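Local coordinates for protein PTS system fructose-specific EIIB component (Bacillus subtilis, PDB 1BLE) that carries a phosphoryl group on a histidine, receiving it from EIIA and passing it to fructose as the sugar is taken up across the membrane, at residues M2-A7 with A80-E85; R30-S35 with S59-S64; K65-F70 with I94-P99. All coordinates share one frame; numbering follows the deposited sequence.

Contact 1: residues M2-A7 with A80-E85; sequences MNIVLA and AMLLFE
Ala80 O is gripped by two groups of the facing strand: Val5 N donates to it at 2.9 Å, reaching it nearly along the C=O axis (171° at the oxygen), and Ile4 CA adds a weaker CA-H...O contact at 3.6 Å. From the same residue, Ala80 N donates to Asn3 O at 2.9 Å. Further along, Leu82 N bonds Leu6 O at 3.1 Å. The strands run parallel, with an angle of 21° between the axes of 3-7 and 80-84. Ile4 faces Ala80 and Ala7 faces Leu82, three steps against two, so strand 3-7 carries one extra residue, a beta bulge around Val5, whose psi of -17° departs from extended geometry. The bulge puts Ile4 and Ala7 on one face together with Ala80 and Leu82. There Ile4 CD1 meets Leu82 CD1 at 3.8 Å, the two side chains crossing at a slant, and Ala7 CB lies 4.0 Å from Phe84 CE2, set obliquely to the ring. On the opposite face Leu6 and Met81 run alongside each other in the same direction. Each has CG anti to its own backbone N, and the extended Met81 chain carries SD to 3.7 Å from Leu6 CD2. Leu19 and Trp22 of helix 18-26 cover this second face, whereas Phe70 and Met66 of helix 63-71 cover Ile4 and Leu82. Within the sheet, strand 79-84 is flanked by strand 3-10 and by strand 30-34, and strand 3-10 continues the sheet toward strand 102-107 through backbone bonding between Ala7 and Asn104.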
loop_
_atom_site.group_PDB
_atom_site.type_symbol
_atom_site.label_atom_id
_atom_site.label_comp_id
_atom_site.label_asym_id
_atom_site.label_seq_id
_atom_site.Cartn_x
_atom_site.Cartn_y
_atom_site.Cartn_z
ATOM N N MET A 2 20.701 1.810 -12.139
ATOM C CA MET A 2 20.288 1.888 -10.720
ATOM C C MET A 2 21.436 1.523 -9.792
ATOM O O MET A 2 22.134 0.523 -10.004
ATOM C CB MET A 2 19.146 0.894 -10.471
ATOM C CG MET A 2 18.338 1.178 -9.275
ATOM S SD MET A 2 16.918 0.098 -9.130
ATOM C CE MET A 2 15.881 0.640 -10.416
ATOM N N ASN A 3 21.607 2.310 -8.739
ATOM C CA ASN A 3 22.696 2.065 -7.789
ATOM C C ASN A 3 22.223 1.264 -6.585
ATOM O O ASN A 3 21.557 1.801 -5.690
ATOM C CB ASN A 3 23.338 3.396 -7.342
ATOM C CG ASN A 3 24.505 3.206 -6.352
ATOM O OD1 ASN A 3 24.964 4.168 -5.764
ATOM N ND2 ASN A 3 24.966 1.971 -6.160
ATOM N N ILE A 4 22.574 -0.022 -6.581
ATOM C CA ILE A 4 22.225 -0.981 -5.521
ATOM C C ILE A 4 23.270 -0.896 -4.377
ATOM O O ILE A 4 24.400 -1.388 -4.510
ATOM C CB ILE A 4 22.171 -2.410 -6.121
ATOM C CG1 ILE A 4 20.986 -2.513 -7.079
ATOM C CG2 ILE A 4 22.107 -3.435 -5.050
ATOM C CD1 ILE A 4 20.864 -3.856 -7.786
ATOM N N VAL A 5 22.888 -0.312 -3.242
ATOM C CA VAL A 5 23.812 -0.126 -2.143
ATOM C C VAL A 5 23.954 -1.285 -1.156
ATOM O O VAL A 5 24.945 -1.354 -0.403
ATOM C CB VAL A 5 23.509 1.200 -1.391
ATOM C CG1 VAL A 5 23.566 2.352 -2.322
ATOM C CG2 VAL A 5 22.170 1.172 -0.763
ATOM N N LEU A 6 22.980 -2.203 -1.173
ATOM C CA LEU A 6 22.961 -3.366 -0.258
ATOM C C LEU A 6 21.924 -4.333 -0.732
ATOM O O LEU A 6 20.841 -3.883 -1.077
ATOM C CB LEU A 6 22.532 -2.920 1.149
ATOM C CG LEU A 6 22.361 -3.948 2.267
ATOM C CD1 LEU A 6 23.753 -4.295 2.816
ATOM C CD2 LEU A 6 21.427 -3.381 3.356
ATOM N N ALA A 7 22.259 -5.626 -0.796
ATOM C CA ALA A 7 21.304 -6.688 -1.179
ATOM C C ALA A 7 21.256 -7.480 0.119
ATOM O O ALA A 7 22.288 -7.949 0.573
ATOM C CB ALA A 7 21.851 -7.518 -2.290
ATOM N N ALA A 80 19.085 2.340 -4.215
ATOM C CA ALA A 80 18.191 1.362 -3.604
ATOM C C ALA A 80 18.832 0.283 -2.768
ATOM O O ALA A 80 20.025 -0.022 -2.886
ATOM C CB ALA A 80 17.378 0.701 -4.671
ATOM N N MET A 81 17.982 -0.374 -1.989
ATOM C CA MET A 81 18.370 -1.459 -1.103
ATOM C C MET A 81 17.355 -2.583 -1.364
ATOM O O MET A 81 16.147 -2.342 -1.331
ATOM C CB MET A 81 18.281 -0.947 0.328
ATOM C CG MET A 81 18.687 -1.917 1.353
ATOM S SD MET A 81 18.423 -1.269 2.974
ATOM C CE MET A 81 18.204 -2.878 3.801
ATOM N N LEU A 82 17.842 -3.769 -1.746
ATOM C CA LEU A 82 16.975 -4.942 -2.035
ATOM C C LEU A 82 16.842 -5.898 -0.833
ATOM O O LEU A 82 17.791 -6.083 -0.048
ATOM C CB LEU A 82 17.534 -5.731 -3.216
ATOM C CG LEU A 82 17.794 -4.928 -4.490
ATOM C CD1 LEU A 82 18.435 -5.800 -5.547
ATOM C CD2 LEU A 82 16.483 -4.385 -5.017
ATOM N N LEU A 83 15.657 -6.480 -0.688
ATOM C CA LEU A 83 15.387 -7.427 0.368
ATOM C C LEU A 83 15.049 -8.757 -0.273
ATOM O O LEU A 83 14.262 -8.812 -1.228
ATOM C CB LEU A 83 14.221 -6.943 1.203
ATOM C CG LEU A 83 14.652 -5.978 2.309
ATOM C CD1 LEU A 83 13.420 -5.430 3.023
ATOM C CD2 LEU A 83 15.576 -6.717 3.276
ATOM N N PHE A 84 15.637 -9.831 0.236
ATOM C CA PHE A 84 15.392 -11.163 -0.318
ATOM C C PHE A 84 14.957 -12.115 0.791
ATOM O O PHE A 84 15.343 -11.963 1.935
ATOM C CB PHE A 84 16.673 -11.713 -1.005
ATOM C CG PHE A 84 17.106 -10.934 -2.221
ATOM C CD1 PHE A 84 16.554 -11.185 -3.459
ATOM C CD2 PHE A 84 18.014 -9.893 -2.112
ATOM C CE1 PHE A 84 16.908 -10.396 -4.553
ATOM C CE2 PHE A 84 18.353 -9.121 -3.191
ATOM C CZ PHE A 84 17.810 -9.366 -4.406
ATOM N N GLU A 85 14.122 -13.084 0.444
ATOM C CA GLU A 85 13.644 -14.103 1.390
ATOM C C GLU A 85 14.718 -15.185 1.506
ATOM O O GLU A 85 14.846 -15.815 2.556
ATOM C CB GLU A 85 12.450 -14.845 0.813
ATOM C CG GLU A 85 11.093 -14.611 1.331
ATOM C CD GLU A 85 10.138 -15.578 0.624
ATOM O OE1 GLU A 85 9.962 -15.476 -0.625
ATOM O OE2 GLU A 85 9.610 -16.487 1.302
#

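Contact 2: residues R30-S35 with S59-S64; sequences RIIVVS and SAVSVS
Strands 30-34 and 59-61 pair in parallel, their axes 4.7 Å apart at closest approach and 32° from alignment, with four backbone bonds: Ser59 N to Ile31 O, Val33 N to Ser59 O, Val61 N to Val33 O and Ser35 N to Val61 O. On the face holding Ile32, Ser59 and Val61, the CG2 methyl of Ile32 meets CG2 of Val61, the two side chains crossing obliquely. Met43 of the second subunit packs on these three residues. The other face brings Val33 CB to 4.1 Å from Ala60 CB. At the C-terminal end of strand 30-34, Val34 CG1 lies 4.1 Å from Val63 CG2, the two side chains set roughly perpendicular; with chi1 at -172°, CG1 stands anti to the backbone N and is directed at the start of helix 63-71. Both strands run straight into N-caps. Ser35 OG bonds Ile38 N and also Glu85 OE1, while Ser62 OG accepts only weakly from Ser64 N. Neighbouring parallel strands joined through the helices at 36-40 and 42-49 form a beta-alpha-beta crossover, the building unit of the open alpha/beta sheet of this IIB domain.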
loop_
_atom_site.group_PDB
_atom_site.type_symbol
_atom_site.label_atom_id
_atom_site.label_comp_id
_atom_site.label_asym_id
_atom_site.label_seq_id
_atom_site.Cartn_x
_atom_site.Cartn_y
_atom_site.Cartn_z
ATOM N N ARG A 30 14.752 4.192 -1.996
ATOM C CA ARG A 30 13.779 3.104 -1.980
ATOM C C ARG A 30 14.233 1.719 -1.527
ATOM O O ARG A 30 15.406 1.382 -1.643
ATOM C CB ARG A 30 13.197 2.969 -3.373
ATOM C CG ARG A 30 14.244 2.959 -4.437
ATOM C CD ARG A 30 13.594 3.248 -5.779
ATOM N NE ARG A 30 13.130 4.636 -5.949
ATOM C CZ ARG A 30 12.148 4.989 -6.782
ATOM N NH1 ARG A 30 11.515 4.051 -7.500
ATOM N NH2 ARG A 30 11.847 6.277 -6.961
ATOM N N ILE A 31 13.271 0.927 -1.041
ATOM C CA ILE A 31 13.480 -0.442 -0.593
ATOM C C ILE A 31 12.640 -1.320 -1.496
ATOM O O ILE A 31 11.441 -1.129 -1.612
ATOM C CB ILE A 31 12.971 -0.658 0.823
ATOM C CG1 ILE A 31 13.821 0.110 1.781
ATOM C CG2 ILE A 31 13.091 -2.112 1.246
ATOM C CD1 ILE A 31 13.369 -0.133 3.176
ATOM N N ILE A 32 13.250 -2.300 -2.126
ATOM C CA ILE A 32 12.477 -3.155 -2.980
ATOM C C ILE A 32 12.602 -4.600 -2.527
ATOM O O ILE A 32 13.708 -5.097 -2.301
ATOM C CB ILE A 32 12.947 -3.019 -4.427
ATOM C CG1 ILE A 32 12.814 -1.574 -4.875
ATOM C CG2 ILE A 32 12.140 -3.910 -5.326
ATOM C CD1 ILE A 32 13.708 -1.241 -6.035
ATOM N N VAL A 33 11.465 -5.257 -2.337
ATOM C CA VAL A 33 11.468 -6.681 -1.952
ATOM C C VAL A 33 11.407 -7.451 -3.267
ATOM O O VAL A 33 10.538 -7.203 -4.115
ATOM C CB VAL A 33 10.264 -7.046 -1.025
ATOM C CG1 VAL A 33 10.122 -8.536 -0.880
ATOM C CG2 VAL A 33 10.501 -6.484 0.326
ATOM N N VAL A 34 12.396 -8.304 -3.485
ATOM C CA VAL A 34 12.460 -9.069 -4.733
ATOM C C VAL A 34 12.105 -10.527 -4.411
ATOM O O VAL A 34 12.803 -11.193 -3.652
ATOM C CB VAL A 34 13.889 -8.946 -5.368
ATOM C CG1 VAL A 34 13.939 -9.555 -6.725
ATOM C CG2 VAL A 34 14.318 -7.485 -5.456
ATOM N N SER A 35 10.975 -10.994 -4.926
ATOM C CA SER A 35 10.530 -12.370 -4.677
ATOM C C SER A 35 9.346 -12.645 -5.545
ATOM O O SER A 35 8.416 -11.874 -5.521
ATOM C CB SER A 35 10.119 -12.573 -3.213
ATOM O OG SER A 35 9.222 -13.675 -3.085
ATOM N N SER A 59 8.448 -1.034 -2.447
ATOM C CA SER A 59 7.584 -1.776 -3.372
ATOM C C SER A 59 8.060 -3.210 -3.476
ATOM O O SER A 59 9.190 -3.524 -3.098
ATOM C CB SER A 59 7.541 -1.125 -4.752
ATOM O OG SER A 59 8.682 -1.500 -5.503
ATOM N N ALA A 60 7.181 -4.099 -3.904
ATOM C CA ALA A 60 7.569 -5.504 -4.025
ATOM C C ALA A 60 7.381 -5.990 -5.454
ATOM O O ALA A 60 6.290 -5.948 -6.017
ATOM C CB ALA A 60 6.796 -6.379 -3.057
ATOM N N VAL A 61 8.470 -6.425 -6.049
ATOM C CA VAL A 61 8.430 -6.899 -7.405
ATOM C C VAL A 61 9.021 -8.303 -7.473
ATOM O O VAL A 61 9.538 -8.819 -6.480
ATOM C CB VAL A 61 9.224 -5.949 -8.294
ATOM C CG1 VAL A 61 8.478 -4.696 -8.474
ATOM C CG2 VAL A 61 10.602 -5.660 -7.669
ATOM N N SER A 62 8.920 -8.904 -8.655
ATOM C CA SER A 62 9.430 -10.238 -8.970
ATOM C C SER A 62 10.840 -10.173 -9.583
ATOM O O SER A 62 11.266 -9.120 -10.065
ATOM C CB SER A 62 8.495 -10.921 -9.964
ATOM O OG SER A 62 8.644 -10.416 -11.287
ATOM N N VAL A 63 11.542 -11.306 -9.613
ATOM C CA VAL A 63 12.892 -11.344 -10.173
ATOM C C VAL A 63 12.929 -10.814 -11.600
ATOM O O VAL A 63 13.889 -10.173 -12.011
ATOM C CB VAL A 63 13.472 -12.750 -10.123
ATOM C CG1 VAL A 63 14.813 -12.809 -10.875
ATOM C CG2 VAL A 63 13.655 -13.143 -8.662
ATOM N N SER A 64 11.833 -11.004 -12.312
ATOM C CA SER A 64 11.710 -10.559 -13.697
ATOM C C SER A 64 11.561 -9.026 -13.869
ATOM O O SER A 64 12.240 -8.430 -14.729
ATOM C CB SER A 64 10.545 -11.319 -14.342
ATOM O OG SER A 64 10.507 -12.666 -13.835
#

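Contact 3: residues K65-F70 with I94-P99; sequences KMAKAF and IEAGVP
The aromatic part of the contact centres on Phe70, whose ring receives Val98 CG1 over one face in a CH-pi contact. The methyl is 3.5 Å from the ring centroid and 19° off the ring normal, displaced toward the rim, where CG and CD2 are the ring atoms nearest to it. Phe70 has CG anti to its backbone N (chi1 177°), which extends the ring away from helix 63-71 and across the loop. Gly97 O lies at the ring edge near its plane, 4.0 Å from CE2, and Pro99 CD approaches CE2 and CZ obliquely, so three consecutive loop residues border the ring. An alanine here takes away the ring under Val98 CG1 and beside Pro99 CD, which would probably leave a gap between helix and loop.

The aliphatic contacts lie a turn earlier on the helix. Val98 splits its methyls: CG1 covers the ring, while CG2 sits 3.7 Å from Ala67 CA. Ala67 CB in turn meets Ala96 CB, methyl against methyl, where the two backbones come closest (5.7 Å between their CA atoms).

Hydrogen bonding across the contact is absent; each side is held by its own backbone. Phe70 N bonds Met66 O at 2.7 Å within the helix, and Gly97 N bonds Ile94 O at 3.1 Å in the turn that leaves helix 88-94. Gly97 has a phi of 96°, at which a CB would collide with the carbonyl oxygen of Ala96, which calls for glycine. Val98 and Phe70 both also touch Ile4 of strand 3-10, beneath them. Here the helix of one strand-to-strand connection packs against the loop of the next, over one face of the central sheet, as in layered alpha/beta folds.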
loop_
_atom_site.group_PDB
_atom_site.type_symbol
_atom_site.label_atom_id
_atom_site.label_comp_id
_atom_site.label_asym_id
_atom_site.label_seq_id
_atom_site.Cartn_x
_atom_site.Cartn_y
_atom_site.Cartn_z
ATOM N N LYS A 65 10.688 -8.401 -13.065
ATOM C CA LYS A 65 10.461 -6.958 -13.118
ATOM C C LYS A 65 11.678 -6.249 -12.538
ATOM O O LYS A 65 12.104 -5.230 -13.064
ATOM C CB LYS A 65 9.167 -6.596 -12.370
ATOM C CG LYS A 65 8.772 -5.102 -12.323
ATOM C CD LYS A 65 8.138 -4.560 -13.603
ATOM C CE LYS A 65 7.922 -3.031 -13.564
ATOM N NZ LYS A 65 7.305 -2.574 -14.860
ATOM N N MET A 66 12.284 -6.809 -11.494
ATOM C CA MET A 66 13.480 -6.196 -10.902
ATOM C C MET A 66 14.534 -6.090 -11.989
ATOM O O MET A 66 15.063 -5.019 -12.234
ATOM C CB MET A 66 14.025 -7.008 -9.719
ATOM C CG MET A 66 15.182 -6.317 -8.990
ATOM S SD MET A 66 14.734 -4.664 -8.452
ATOM C CE MET A 66 16.180 -3.714 -8.890
ATOM N N ALA A 67 14.765 -7.195 -12.691
ATOM C CA ALA A 67 15.713 -7.249 -13.806
ATOM C C ALA A 67 15.391 -6.111 -14.756
ATOM O O ALA A 67 16.266 -5.293 -15.063
ATOM C CB ALA A 67 15.592 -8.564 -14.537
ATOM N N LYS A 68 14.119 -6.014 -15.160
ATOM C CA LYS A 68 13.688 -4.968 -16.101
ATOM C C LYS A 68 13.873 -3.588 -15.549
ATOM O O LYS A 68 14.437 -2.748 -16.231
ATOM C CB LYS A 68 12.241 -5.132 -16.548
ATOM N N ALA A 69 13.497 -3.376 -14.287
ATOM C CA ALA A 69 13.632 -2.057 -13.654
ATOM C C ALA A 69 15.087 -1.644 -13.458
ATOM O O ALA A 69 15.443 -0.506 -13.721
ATOM C CB ALA A 69 12.893 -2.014 -12.343
ATOM N N PHE A 70 15.933 -2.581 -13.053
ATOM C CA PHE A 70 17.335 -2.285 -12.824
ATOM C C PHE A 70 17.977 -1.576 -13.987
ATOM O O PHE A 70 18.850 -0.725 -13.802
ATOM C CB PHE A 70 18.129 -3.548 -12.572
ATOM C CG PHE A 70 19.583 -3.291 -12.405
ATOM C CD1 PHE A 70 20.029 -2.408 -11.426
ATOM C CD2 PHE A 70 20.517 -3.897 -13.228
ATOM C CE1 PHE A 70 21.390 -2.132 -11.256
ATOM C CE2 PHE A 70 21.886 -3.627 -13.064
ATOM C CZ PHE A 70 22.318 -2.742 -12.075
ATOM N N ILE A 94 20.537 -12.514 -10.748
ATOM C CA ILE A 94 21.822 -12.299 -11.416
ATOM C C ILE A 94 21.793 -12.928 -12.812
ATOM O O ILE A 94 22.394 -12.407 -13.747
ATOM C CB ILE A 94 22.986 -12.847 -10.582
ATOM C CG1 ILE A 94 23.136 -12.003 -9.320
ATOM C CG2 ILE A 94 24.267 -12.792 -11.350
ATOM C CD1 ILE A 94 24.060 -12.603 -8.263
ATOM N N GLU A 95 21.022 -14.002 -12.960
ATOM C CA GLU A 95 20.863 -14.663 -14.245
ATOM C C GLU A 95 19.846 -13.886 -15.095
ATOM O O GLU A 95 19.183 -14.458 -15.962
ATOM C CB GLU A 95 20.372 -16.097 -14.054
ATOM C CG GLU A 95 21.263 -16.925 -13.195
ATOM C CD GLU A 95 20.837 -18.371 -13.172
ATOM O OE1 GLU A 95 19.619 -18.653 -13.346
ATOM O OE2 GLU A 95 21.733 -19.229 -12.984
ATOM N N ALA A 96 19.643 -12.614 -14.761
ATOM C CA ALA A 96 18.741 -11.743 -15.511
ATOM C C ALA A 96 19.538 -10.463 -15.872
ATOM O O ALA A 96 19.033 -9.559 -16.549
ATOM C CB ALA A 96 17.474 -11.437 -14.708
ATOM N N GLY A 97 20.791 -10.410 -15.412
ATOM C CA GLY A 97 21.662 -9.296 -15.745
ATOM C C GLY A 97 21.802 -8.140 -14.787
ATOM O O GLY A 97 22.124 -7.027 -15.210
ATOM N N VAL A 98 21.606 -8.405 -13.500
ATOM C CA VAL A 98 21.703 -7.384 -12.473
ATOM C C VAL A 98 22.887 -7.790 -11.610
ATOM O O VAL A 98 22.809 -8.754 -10.874
ATOM C CB VAL A 98 20.398 -7.327 -11.608
ATOM C CG1 VAL A 98 20.426 -6.119 -10.695
ATOM C CG2 VAL A 98 19.154 -7.285 -12.500
ATOM N N PRO A 99 24.007 -7.063 -11.700
ATOM C CA PRO A 99 25.182 -7.404 -10.898
ATOM C C PRO A 99 25.023 -7.041 -9.420
ATOM O O PRO A 99 24.713 -5.893 -9.060
ATOM C CB PRO A 99 26.283 -6.557 -11.545
ATOM C CG PRO A 99 25.575 -5.282 -11.824
ATOM C CD PRO A 99 24.225 -5.790 -12.411
#

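How the contacts relate
The three contacts lie close together, centres 9 Å apart for contacts 1 and 2 and about 11 Å from each of these to contact 3. Contacts 1 and 2 share the parallel part of one mixed sheet, in the order 57-61, 30-34, 79-84, 3-10, in which strands 30-34 and 79-84 join them by backbone bonding. Contact 3 lies above that sheet, and Met66 of helix 63-71 reaches down to Leu82, Ile32 and Val34. Along the chain, both segments of contact 2 fall between those of contact 1, contact 3 follows contact 2, and contacts 1 and 3 interleave. Distant segments are thus tied into one domain, whose contacts 2 and 3 also meet the second subunit.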